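Side-chain contacts in putative cytochrome P450 YjiB (PDB 4RM4), which is a heme-containing cytochrome P450 that probably acts as a monooxygenase, using molecular oxygen to oxidise its substrates: residues N79-M84 against C233-V238; Q121-R126 against T364-A369; R291-D296 against H302-G307. One frame throughout, in Å; residues are numbered along the deposited sequence.

Interaction 1: N79-M84 against C233-V238; sequences NSIINM and CTLLLV. With HEM (protoporphyrin IX containing Fe), chain B.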
loop_
_atom_site.group_PDB
_atom_site.type_symbol
_atom_site.label_atom_id
_atom_site.label_comp_id
_atom_site.label_asym_id
_atom_site.label_seq_id
_atom_site.Cartn_x
_atom_site.Cartn_y
_atom_site.Cartn_z
ATOM N N ASN A 79 3.822 -15.047 -6.934
ATOM C CA ASN A 79 3.680 -13.661 -6.496
ATOM C C ASN A 79 2.839 -12.815 -7.447
ATOM O O ASN A 79 2.647 -11.617 -7.225
ATOM C CB ASN A 79 5.062 -13.022 -6.331
ATOM C CG ASN A 79 5.792 -13.522 -5.104
ATOM O OD1 ASN A 79 6.023 -12.770 -4.153
ATOM N ND2 ASN A 79 6.143 -14.802 -5.107
ATOM N N SER A 80 2.356 -13.447 -8.511
ATOM C CA SER A 80 1.530 -12.774 -9.504
ATOM C C SER A 80 2.299 -11.632 -10.180
ATOM O O SER A 80 3.519 -11.683 -10.273
ATOM C CB SER A 80 0.220 -12.288 -8.867
ATOM O OG SER A 80 -0.710 -11.906 -9.859
ATOM N N ILE A 81 1.582 -10.613 -10.641
ATOM C CA ILE A 81 2.128 -9.643 -11.592
ATOM C C ILE A 81 3.230 -8.723 -11.048
ATOM O O ILE A 81 4.055 -8.222 -11.816
ATOM C CB ILE A 81 1.018 -8.762 -12.239
ATOM C CG1 ILE A 81 0.142 -8.087 -11.177
ATOM C CG2 ILE A 81 0.167 -9.590 -13.198
ATOM C CD1 ILE A 81 -0.861 -7.106 -11.779
ATOM N N ILE A 82 3.240 -8.498 -9.741
ATOM C CA ILE A 82 4.181 -7.544 -9.160
ATOM C C ILE A 82 5.616 -8.037 -9.310
ATOM O O ILE A 82 6.549 -7.251 -9.249
ATOM C CB ILE A 82 3.862 -7.235 -7.682
ATOM C CG1 ILE A 82 4.552 -5.936 -7.251
ATOM C CG2 ILE A 82 4.228 -8.411 -6.797
ATOM C CD1 ILE A 82 3.923 -5.322 -6.024
ATOM N N ASN A 83 5.778 -9.340 -9.522
ATOM C CA ASN A 83 7.115 -9.916 -9.710
ATOM C C ASN A 83 7.281 -10.571 -11.081
ATOM O O ASN A 83 8.014 -11.549 -11.238
ATOM C CB ASN A 83 7.453 -10.897 -8.581
ATOM C CG ASN A 83 7.585 -10.205 -7.224
ATOM O OD1 ASN A 83 8.291 -9.203 -7.085
ATOM N ND2 ASN A 83 6.883 -10.723 -6.229
ATOM N N MET A 84 6.574 -10.038 -12.063
ATOM C CA MET A 84 6.667 -10.533 -13.429
ATOM C C MET A 84 7.240 -9.433 -14.303
ATOM O O MET A 84 7.031 -8.258 -14.034
ATOM C CB MET A 84 5.284 -10.869 -13.967
ATOM C CG MET A 84 4.673 -12.134 -13.445
ATOM S SD MET A 84 3.070 -12.347 -14.239
ATOM C CE MET A 84 2.622 -13.933 -13.545
ATOM N N CYS A 233 -5.637 -12.789 -6.790
ATOM C CA CYS A 233 -6.491 -12.443 -5.650
ATOM C C CYS A 233 -5.707 -12.333 -4.342
ATOM O O CYS A 233 -5.893 -11.388 -3.571
ATOM C CB CYS A 233 -7.652 -13.434 -5.517
ATOM S SG CYS A 233 -8.818 -13.350 -6.899
ATOM N N THR A 234 -4.812 -13.285 -4.111
ATOM C CA THR A 234 -3.964 -13.247 -2.934
ATOM C C THR A 234 -3.094 -11.976 -2.917
ATOM O O THR A 234 -2.938 -11.346 -1.873
ATOM C CB THR A 234 -3.099 -14.502 -2.831
ATOM O OG1 THR A 234 -3.949 -15.662 -2.788
ATOM C CG2 THR A 234 -2.268 -14.450 -1.574
ATOM N N LEU A 235 -2.560 -11.594 -4.078
ATOM C CA LEU A 235 -1.748 -10.373 -4.184
ATOM C C LEU A 235 -2.527 -9.144 -3.744
ATOM O O LEU A 235 -1.971 -8.241 -3.116
ATOM C CB LEU A 235 -1.236 -10.177 -5.613
ATOM C CG LEU A 235 -0.375 -8.933 -5.845
ATOM C CD1 LEU A 235 0.798 -8.896 -4.854
ATOM C CD2 LEU A 235 0.099 -8.893 -7.287
ATOM N N LEU A 236 -3.814 -9.095 -4.073
ATOM C CA LEU A 236 -4.627 -7.956 -3.684
ATOM C C LEU A 236 -4.627 -7.744 -2.166
ATOM O O LEU A 236 -4.610 -6.616 -1.702
ATOM C CB LEU A 236 -6.060 -8.090 -4.199
ATOM C CG LEU A 236 -6.207 -8.145 -5.721
ATOM C CD1 LEU A 236 -7.697 -8.083 -6.073
ATOM C CD2 LEU A 236 -5.425 -7.025 -6.421
ATOM N N LEU A 237 -4.675 -8.833 -1.402
ATOM C CA LEU A 237 -4.563 -8.749 0.048
ATOM C C LEU A 237 -3.169 -8.312 0.453
ATOM O O LEU A 237 -3.007 -7.399 1.266
ATOM C CB LEU A 237 -4.838 -10.115 0.691
ATOM C CG LEU A 237 -6.024 -10.882 0.118
ATOM C CD1 LEU A 237 -6.279 -12.134 0.972
ATOM C CD2 LEU A 237 -7.250 -10.014 0.045
ATOM N N VAL A 238 -2.164 -8.968 -0.121
ATOM C CA VAL A 238 -0.766 -8.729 0.234
ATOM C C VAL A 238 -0.350 -7.299 -0.099
ATOM O O VAL A 238 0.281 -6.619 0.714
ATOM C CB VAL A 238 0.183 -9.760 -0.463
ATOM C CG1 VAL A 238 1.660 -9.432 -0.232
ATOM C CG2 VAL A 238 -0.115 -11.192 0.052
HETATM C CHA HEM B . 1.780 -2.206 -7.028
HETATM C CHB HEM B . 1.867 0.994 -3.401
HETATM C CHC HEM B . -2.732 -0.151 -2.261
HETATM C CHD HEM B . -2.652 -3.703 -5.557
HETATM C C1A HEM B . 2.199 -1.207 -6.173
HETATM C C2A HEM B . 3.445 -0.471 -6.253
HETATM C C3A HEM B . 3.470 0.414 -5.252
HETATM C C4A HEM B . 2.238 0.282 -4.512
HETATM C CMA HEM B . 4.612 1.417 -4.929
HETATM C CAA HEM B . 4.556 -0.658 -7.316
HETATM C CBA HEM B . 5.423 -1.858 -6.981
HETATM C CGA HEM B . 6.676 -1.890 -7.826
HETATM O O1A HEM B . 7.505 -2.802 -7.572
HETATM O O2A HEM B . 6.845 -1.028 -8.726
HETATM C C1B HEM B . 0.623 0.971 -2.822
HETATM C C2B HEM B . 0.157 1.904 -1.813
HETATM C C3B HEM B . -1.101 1.570 -1.490
HETATM C C4B HEM B . -1.494 0.439 -2.296
HETATM C CMB HEM B . 1.007 3.053 -1.232
HETATM C CAB HEM B . -2.076 2.242 -0.496
HETATM C CBB HEM B . -1.882 3.501 -0.101
HETATM C C1C HEM B . -3.118 -1.184 -3.074
HETATM C C2C HEM B . -4.434 -1.792 -3.120
HETATM C C3C HEM B . -4.395 -2.769 -4.035
HETATM C C4C HEM B . -3.072 -2.810 -4.591
HETATM C CMC HEM B . -5.619 -1.328 -2.246
HETATM C CAC HEM B . -5.499 -3.753 -4.494
HETATM C CBC HEM B . -6.653 -3.946 -3.848
HETATM C C1D HEM B . -1.455 -3.650 -6.235
HETATM C C2D HEM B . -1.073 -4.583 -7.256
HETATM C C3D HEM B . 0.313 -4.124 -7.727
HETATM C C4D HEM B . 0.623 -2.950 -6.935
HETATM C CMD HEM B . -1.902 -5.778 -7.762
HETATM C CAD HEM B . 1.178 -4.780 -8.830
HETATM C CBD HEM B . 0.851 -4.086 -10.155
HETATM C CGD HEM B . 1.747 -4.614 -11.251
HETATM O O1D HEM B . 1.413 -4.390 -12.447
HETATM O O2D HEM B . 2.765 -5.270 -10.911
HETATM N NA HEM B . 1.494 -0.721 -5.088
HETATM N NB HEM B . -0.415 0.089 -3.078
HETATM N NC HEM B . -2.303 -1.832 -3.983
HETATM N ND HEM B . -0.451 -2.711 -6.081
HETATM FE FE HEM B . -0.461 -1.191 -4.667
HETATM O O HOH W 1 0.693 -2.547 -3.001
#
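Asn79 meets Leu235 through its backbone. Its carbonyl O lies 3.7 Å from Leu235 CD2, a van der Waals contact with a methyl, which offers the O no hydrogen bond. This O is buried here and finds no polar partner in the model. Ser80 follows with its CB turned at the helix. Ser80 CB touches Leu235 CD2 at 3.7 Å, and the hydroxyl also comes close to the same methyl. Ile81 opens a 3-10 turn and serves two neighbours. Its CG1 lies 4.0 Å from Leu235 CD2, while its CD1 rests against the heme propionate, 3.6 Å from HEM O1D. The side chain also touches His89 and Ile92 of helix 88-96.

The segment belongs to the loop that enters helix 88-96, the B-C loop of the P450 fold. Leu235 sits on 226-257, the long distal helix of that fold. Both stand over the distal side of the heme, where a water occupies a coordination position of the iron. Leu235 carries the helix side of the contact. Its CG is anti to the backbone N (chi1 -180°), which sends both methyls toward the loop, and CD2 also reaches HEM CMD at 3.7 Å.

Ile82 ends the row. Its two branches part. The Ile82 and Leu235 side chains cross obliquely, and Ile82 CG2 meets Leu235 CD1 at 4.0 Å. Ile82 CD1 lies over the porphyrin margin, 3.9 Å from HEM CHA. CG1 stands anti to the backbone N (chi1 -162°), and this carries that longer branch to the heme. An alanine here removes both branches, and would probably leave Leu235 CD1 without its neighbour and open a gap over the porphyrin margin. Ile82 CA lies just 3.2 Å from HEM O2D, a close backbone approach to the propionate.

Interaction 2: Q121-R126 against T364-A369; sequences QKFQGR and TSLISA
Phe123 and Leu366 meet in the apolar half of this contact. Leu366 CD1 comes to the edge of the Phe123 ring, near its plane, and touches CZ at 4.0 Å. The two side chains cross at about a right angle. Phe123 places its ring by setting CG between the backbone N and the carbonyl carbon (chi1 60°). The outer edge of the ring thus reaches the leucine, although the CB itself does not point at it.

Gln124 makes the polar half. Its chain leaves the backbone extended and then bends at chi2 (83°), which turns the amide to Ala369. Gln124 NE2 donates to Ala369 O at 3.3 Å, a long bond and not a straight one, with an N-H...O angle of 147°. The acceptor lies close to the plane of the amide, but NE2 stands above the carbonyl plane of Ala369. The methyl of Ala369 also packs against this amide, 3.9 Å from NE2. The bond ties Gln124 to the last residue of helix 352-369.

The contact joins the turn Phe123-Arg126, at helix 102-123, to helix 352-369. These are the D and L helices of the P450 core. Helix 131-136 adds Leu131 and Phe135 against Leu366, and Phe129 meets the Phe123 ring. Arg266 of helix 261-267 binds the carbonyls of Ile367 and Ser368.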
loop_
_atom_site.group_PDB
_atom_site.type_symbol
_atom_site.label_atom_id
_atom_site.label_comp_id
_atom_site.label_asym_id
_atom_site.label_seq_id
_atom_site.Cartn_x
_atom_site.Cartn_y
_atom_site.Cartn_z
ATOM N N GLN A 121 -19.309 3.916 14.054
ATOM C CA GLN A 121 -20.396 3.756 15.019
ATOM C C GLN A 121 -19.959 3.020 16.279
ATOM O O GLN A 121 -20.430 3.330 17.378
ATOM C CB GLN A 121 -21.596 3.044 14.379
ATOM C CG GLN A 121 -22.548 3.963 13.627
ATOM C CD GLN A 121 -23.530 3.209 12.746
ATOM O OE1 GLN A 121 -23.284 2.064 12.360
ATOM N NE2 GLN A 121 -24.648 3.852 12.415
ATOM N N LYS A 122 -19.051 2.060 16.124
ATOM C CA LYS A 122 -18.576 1.260 17.249
ATOM C C LYS A 122 -17.783 2.075 18.275
ATOM O O LYS A 122 -17.789 1.743 19.462
ATOM C CB LYS A 122 -17.739 0.066 16.763
ATOM C CG LYS A 122 -18.500 -0.958 15.933
ATOM C CD LYS A 122 -17.639 -2.196 15.670
ATOM C CE LYS A 122 -18.318 -3.171 14.722
ATOM N NZ LYS A 122 -19.575 -3.737 15.288
ATOM N N PHE A 123 -17.101 3.133 17.833
ATOM C CA PHE A 123 -16.312 3.941 18.768
ATOM C C PHE A 123 -16.735 5.410 18.848
ATOM O O PHE A 123 -16.030 6.234 19.435
ATOM C CB PHE A 123 -14.800 3.796 18.515
ATOM C CG PHE A 123 -14.349 4.219 17.140
ATOM C CD1 PHE A 123 -13.866 5.501 16.916
ATOM C CD2 PHE A 123 -14.376 3.329 16.081
ATOM C CE1 PHE A 123 -13.428 5.884 15.665
ATOM C CE2 PHE A 123 -13.944 3.712 14.817
ATOM C CZ PHE A 123 -13.469 4.991 14.611
ATOM N N GLN A 124 -17.902 5.708 18.285
ATOM C CA GLN A 124 -18.438 7.069 18.180
ATOM C C GLN A 124 -18.625 7.798 19.520
ATOM O O GLN A 124 -18.633 9.030 19.567
ATOM C CB GLN A 124 -19.773 7.026 17.431
ATOM C CG GLN A 124 -20.518 8.353 17.374
ATOM C CD GLN A 124 -20.030 9.254 16.253
ATOM O OE1 GLN A 124 -20.451 9.112 15.104
ATOM N NE2 GLN A 124 -19.144 10.191 16.580
ATOM N N GLY A 125 -18.786 7.048 20.604
ATOM C CA GLY A 125 -19.058 7.661 21.896
ATOM C C GLY A 125 -17.888 7.739 22.863
ATOM O O GLY A 125 -18.039 8.206 23.995
ATOM N N ARG A 126 -16.716 7.299 22.421
ATOM C CA ARG A 126 -15.581 7.151 23.318
ATOM C C ARG A 126 -14.688 8.385 23.352
ATOM O O ARG A 126 -14.557 9.101 22.360
ATOM C CB ARG A 126 -14.782 5.902 22.944
ATOM C CG ARG A 126 -15.602 4.619 23.058
ATOM C CD ARG A 126 -14.978 3.475 22.280
ATOM N NE ARG A 126 -13.575 3.274 22.621
ATOM C CZ ARG A 126 -12.786 2.381 22.033
ATOM N NH1 ARG A 126 -13.266 1.604 21.069
ATOM N NH2 ARG A 126 -11.516 2.266 22.407
ATOM N N THR A 364 -12.456 11.558 5.334
ATOM C CA THR A 364 -13.539 12.528 5.398
ATOM C C THR A 364 -14.550 12.095 6.461
ATOM O O THR A 364 -15.028 12.921 7.246
ATOM C CB THR A 364 -14.201 12.764 4.022
ATOM O OG1 THR A 364 -15.198 13.788 4.130
ATOM C CG2 THR A 364 -14.845 11.505 3.540
ATOM N N SER A 365 -14.829 10.796 6.522
ATOM C CA SER A 365 -15.826 10.273 7.457
ATOM C C SER A 365 -15.373 10.386 8.902
ATOM O O SER A 365 -16.159 10.745 9.785
ATOM C CB SER A 365 -16.158 8.820 7.133
ATOM O OG SER A 365 -16.694 8.695 5.829
ATOM N N LEU A 366 -14.107 10.069 9.153
ATOM C CA LEU A 366 -13.570 10.209 10.501
ATOM C C LEU A 366 -13.643 11.665 10.962
ATOM O O LEU A 366 -14.129 11.957 12.060
ATOM C CB LEU A 366 -12.125 9.713 10.538
ATOM C CG LEU A 366 -11.505 9.376 11.889
ATOM C CD1 LEU A 366 -12.311 8.285 12.591
ATOM C CD2 LEU A 366 -10.056 8.946 11.699
ATOM N N ILE A 367 -13.160 12.582 10.128
ATOM C CA ILE A 367 -13.066 13.978 10.529
ATOM C C ILE A 367 -14.448 14.606 10.726
ATOM O O ILE A 367 -14.619 15.497 11.562
ATOM C CB ILE A 367 -12.195 14.811 9.547
ATOM C CG1 ILE A 367 -10.781 14.229 9.469
ATOM C CG2 ILE A 367 -12.119 16.259 9.990
ATOM C CD1 ILE A 367 -9.844 14.977 8.522
ATOM N N SER A 368 -15.428 14.134 9.962
ATOM C CA SER A 368 -16.810 14.595 10.102
ATOM C C SER A 368 -17.429 14.135 11.425
ATOM O O SER A 368 -18.211 14.860 12.051
ATOM C CB SER A 368 -17.653 14.086 8.924
ATOM O OG SER A 368 -18.975 14.596 8.963
ATOM N N ALA A 369 -17.078 12.923 11.852
ATOM C CA ALA A 369 -17.662 12.356 13.061
ATOM C C ALA A 369 -17.116 12.987 14.332
ATOM O O ALA A 369 -17.765 12.938 15.379
ATOM C CB ALA A 369 -17.459 10.845 13.098
#

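Interaction 3: R291-D296 against H302-G307; sequences RIAKRD and HLIKEG. With HEM (protoporphyrin IX containing Fe), chain B.
Gly307 and Ala293 hold the tight part of this contact. Gly307 N donates to Ala293 O at 2.8 Å, nearly straight at 166°. Beside it, Ala293 CB packs on Ile304 CG2 at 3.8 Å and on Lys305 O at 3.5 Å, on the buried side. A second short bond follows: Asp296 OD1 takes the amide N of Glu306 at 2.6 Å, met nearly along the C-O axis. Asp296 CA also points a C-H at Ile304 O.

The segments include the end of strand 289-293 and much of the hairpin-like excursion leading to strand 309-312, its antiparallel neighbour. Strands 297-299 and 302-304 pair at the turn. At the inner end, Arg291 runs the other way and grips a heme propionate with two bonds, NH1 to HEM O1A at 2.9 Å and NH2 to HEM O2A at 2.8 Å. An arginine paired with a heme propionate is common in P450s.

The solvent side is looser. Arg295 NE and Glu306 OE1 stay 4.4 Å apart, too far for a salt bridge. The guanidinium and carboxylate planes are 42° apart. A water joins them, donating to Glu306 OE1 and taking the Asp296 amide, with a weak bond from Arg295 NE.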
loop_
_atom_site.group_PDB
_atom_site.type_symbol
_atom_site.label_atom_id
_atom_site.label_comp_id
_atom_site.label_asym_id
_atom_site.label_seq_id
_atom_site.Cartn_x
_atom_site.Cartn_y
_atom_site.Cartn_z
ATOM N N ARG A 291 14.557 -3.850 -7.379
ATOM C CA ARG A 291 14.754 -4.238 -8.771
ATOM C C ARG A 291 16.063 -5.003 -8.914
ATOM O O ARG A 291 16.933 -4.957 -8.037
ATOM C CB ARG A 291 14.776 -3.011 -9.697
ATOM C CG ARG A 291 13.478 -2.179 -9.711
ATOM C CD ARG A 291 12.398 -2.917 -10.480
ATOM N NE ARG A 291 11.213 -2.108 -10.757
ATOM C CZ ARG A 291 10.162 -2.015 -9.947
ATOM N NH1 ARG A 291 10.163 -2.659 -8.791
ATOM N NH2 ARG A 291 9.118 -1.263 -10.288
ATOM N N ILE A 292 16.195 -5.716 -10.025
ATOM C CA ILE A 292 17.456 -6.351 -10.381
ATOM C C ILE A 292 17.912 -5.759 -11.699
ATOM O O ILE A 292 17.125 -5.656 -12.632
ATOM C CB ILE A 292 17.301 -7.882 -10.531
ATOM C CG1 ILE A 292 16.790 -8.488 -9.234
ATOM C CG2 ILE A 292 18.632 -8.531 -10.908
ATOM C CD1 ILE A 292 17.748 -8.363 -8.102
ATOM N N ALA A 293 19.181 -5.364 -11.764
ATOM C CA ALA A 293 19.770 -4.860 -13.001
ATOM C C ALA A 293 19.848 -5.983 -14.032
ATOM O O ALA A 293 20.378 -7.040 -13.736
ATOM C CB ALA A 293 21.156 -4.322 -12.720
ATOM N N LYS A 294 19.319 -5.742 -15.232
ATOM C CA LYS A 294 19.352 -6.734 -16.302
ATOM C C LYS A 294 20.650 -6.623 -17.085
ATOM O O LYS A 294 21.054 -7.570 -17.756
ATOM C CB LYS A 294 18.197 -6.509 -17.277
ATOM C CG LYS A 294 16.811 -6.726 -16.702
ATOM C CD LYS A 294 15.764 -6.443 -17.781
ATOM C CE LYS A 294 14.427 -7.080 -17.464
ATOM N NZ LYS A 294 13.654 -6.272 -16.475
ATOM N N ARG A 295 21.270 -5.447 -17.018
ATOM C CA ARG A 295 22.535 -5.180 -17.698
ATOM C C ARG A 295 23.384 -4.278 -16.823
ATOM O O ARG A 295 22.856 -3.562 -15.974
ATOM C CB ARG A 295 22.291 -4.447 -19.024
ATOM C CG ARG A 295 21.444 -5.182 -20.056
ATOM C CD ARG A 295 22.213 -6.304 -20.751
ATOM N NE ARG A 295 23.470 -5.834 -21.332
ATOM C CZ ARG A 295 23.624 -5.454 -22.598
ATOM N NH1 ARG A 295 22.600 -5.493 -23.444
ATOM N NH2 ARG A 295 24.809 -5.040 -23.023
ATOM N N ASP A 296 24.692 -4.291 -17.046
ATOM C CA ASP A 296 25.552 -3.276 -16.456
ATOM C C ASP A 296 25.033 -1.923 -16.908
ATOM O O ASP A 296 24.786 -1.721 -18.088
ATOM C CB ASP A 296 26.997 -3.426 -16.937
ATOM C CG ASP A 296 27.646 -4.715 -16.475
ATOM O OD1 ASP A 296 27.066 -5.433 -15.632
ATOM O OD2 ASP A 296 28.760 -5.003 -16.961
ATOM N N HIS A 302 26.986 5.920 -10.942
ATOM C CA HIS A 302 27.586 4.746 -10.322
ATOM C C HIS A 302 27.258 3.494 -11.137
ATOM O O HIS A 302 26.107 3.277 -11.508
ATOM C CB HIS A 302 27.070 4.558 -8.890
ATOM C CG HIS A 302 27.559 5.588 -7.919
ATOM N ND1 HIS A 302 26.930 6.801 -7.738
ATOM C CD2 HIS A 302 28.610 5.577 -7.065
ATOM C CE1 HIS A 302 27.579 7.499 -6.819
ATOM N NE2 HIS A 302 28.602 6.781 -6.399
ATOM N N LEU A 303 28.263 2.659 -11.387
ATOM C CA LEU A 303 28.063 1.464 -12.201
ATOM C C LEU A 303 27.411 0.310 -11.436
ATOM O O LEU A 303 27.991 -0.249 -10.507
ATOM C CB LEU A 303 29.384 1.000 -12.819
ATOM C CG LEU A 303 29.383 -0.334 -13.582
ATOM C CD1 LEU A 303 28.410 -0.335 -14.758
ATOM C CD2 LEU A 303 30.793 -0.664 -14.062
ATOM N N ILE A 304 26.203 -0.036 -11.844
ATOM C CA ILE A 304 25.481 -1.153 -11.252
ATOM C C ILE A 304 25.641 -2.362 -12.160
ATOM O O ILE A 304 25.306 -2.307 -13.330
ATOM C CB ILE A 304 24.021 -0.774 -11.056
ATOM C CG1 ILE A 304 23.979 0.469 -10.144
ATOM C CG2 ILE A 304 23.214 -1.954 -10.496
ATOM C CD1 ILE A 304 22.621 1.056 -9.938
ATOM N N LYS A 305 26.169 -3.444 -11.609
ATOM C CA LYS A 305 26.495 -4.634 -12.394
ATOM C C LYS A 305 25.255 -5.445 -12.714
ATOM O O LYS A 305 24.329 -5.507 -11.899
ATOM C CB LYS A 305 27.470 -5.527 -11.628
ATOM C CG LYS A 305 28.828 -4.915 -11.374
ATOM C CD LYS A 305 29.671 -5.848 -10.510
ATOM C CE LYS A 305 31.110 -5.367 -10.381
ATOM N NZ LYS A 305 31.915 -6.306 -9.545
ATOM N N GLU A 306 25.243 -6.082 -13.883
ATOM C CA GLU A 306 24.153 -6.992 -14.232
ATOM C C GLU A 306 23.966 -7.989 -13.112
ATOM O O GLU A 306 24.930 -8.587 -12.626
ATOM C CB GLU A 306 24.396 -7.711 -15.565
ATOM C CG GLU A 306 23.400 -8.843 -15.807
ATOM C CD GLU A 306 23.382 -9.339 -17.248
ATOM O OE1 GLU A 306 24.134 -8.796 -18.081
ATOM O OE2 GLU A 306 22.596 -10.268 -17.547
ATOM N N GLY A 307 22.717 -8.154 -12.682
ATOM C CA GLY A 307 22.416 -9.064 -11.604
ATOM C C GLY A 307 22.404 -8.449 -10.219
ATOM O O GLY A 307 21.978 -9.108 -9.279
HETATM C CHA HEM B . 1.780 -2.206 -7.028
HETATM C CHB HEM B . 1.867 0.994 -3.401
HETATM C CHC HEM B . -2.732 -0.151 -2.261
HETATM C CHD HEM B . -2.652 -3.703 -5.557
HETATM C C1A HEM B . 2.199 -1.207 -6.173
HETATM C C2A HEM B . 3.445 -0.471 -6.253
HETATM C C3A HEM B . 3.470 0.414 -5.252
HETATM C C4A HEM B . 2.238 0.282 -4.512
HETATM C CMA HEM B . 4.612 1.417 -4.929
HETATM C CAA HEM B . 4.556 -0.658 -7.316
HETATM C CBA HEM B . 5.423 -1.858 -6.981
HETATM C CGA HEM B . 6.676 -1.890 -7.826
HETATM O O1A HEM B . 7.505 -2.802 -7.572
HETATM O O2A HEM B . 6.845 -1.028 -8.726
HETATM C C1B HEM B . 0.623 0.971 -2.822
HETATM C C2B HEM B . 0.157 1.904 -1.813
HETATM C C3B HEM B . -1.101 1.570 -1.490
HETATM C C4B HEM B . -1.494 0.439 -2.296
HETATM C CMB HEM B . 1.007 3.053 -1.232
HETATM C CAB HEM B . -2.076 2.242 -0.496
HETATM C CBB HEM B . -1.882 3.501 -0.101
HETATM C C1C HEM B . -3.118 -1.184 -3.074
HETATM C C2C HEM B . -4.434 -1.792 -3.120
HETATM C C3C HEM B . -4.395 -2.769 -4.035
HETATM C C4C HEM B . -3.072 -2.810 -4.591
HETATM C CMC HEM B . -5.619 -1.328 -2.246
HETATM C CAC HEM B . -5.499 -3.753 -4.494
HETATM C CBC HEM B . -6.653 -3.946 -3.848
HETATM C C1D HEM B . -1.455 -3.650 -6.235
HETATM C C2D HEM B . -1.073 -4.583 -7.256
HETATM C C3D HEM B . 0.313 -4.124 -7.727
HETATM C C4D HEM B . 0.623 -2.950 -6.935
HETATM C CMD HEM B . -1.902 -5.778 -7.762
HETATM C CAD HEM B . 1.178 -4.780 -8.830
HETATM C CBD HEM B . 0.851 -4.086 -10.155
HETATM C CGD HEM B . 1.747 -4.614 -11.251
HETATM O O1D HEM B . 1.413 -4.390 -12.447
HETATM O O2D HEM B . 2.765 -5.270 -10.911
HETATM N NA HEM B . 1.494 -0.721 -5.088
HETATM N NB HEM B . -0.415 0.089 -3.078
HETATM N NC HEM B . -2.303 -1.832 -3.983
HETATM N ND HEM B . -0.451 -2.711 -6.081
HETATM FE FE HEM B . -0.461 -1.191 -4.667
HETATM O O HOH W 2 25.714 -6.207 -18.854
HETATM O O HOH W 1 0.693 -2.547 -3.001
#

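Interaction 1 is the buried one, close to the heme, and is made almost wholly of apolar side chains. Interaction 2 is partly buried on the opposite side of the chain centre. The centres of interactions 1 and 2 are 33 Å apart. Interaction 2 mixes an aromatic edge with one polar bond from a turn residue to a helix C-terminal carbonyl. Interaction 3 lies at the surface and relies on backbone amides, a carboxylate and water. Interactions 1 and 3 touch the same heme at different propionates, through isoleucines in the one and an arginine in the other. Interaction 2 shares no element with either and lies away from the cofactor. Its packing belongs to the helical half of the fold.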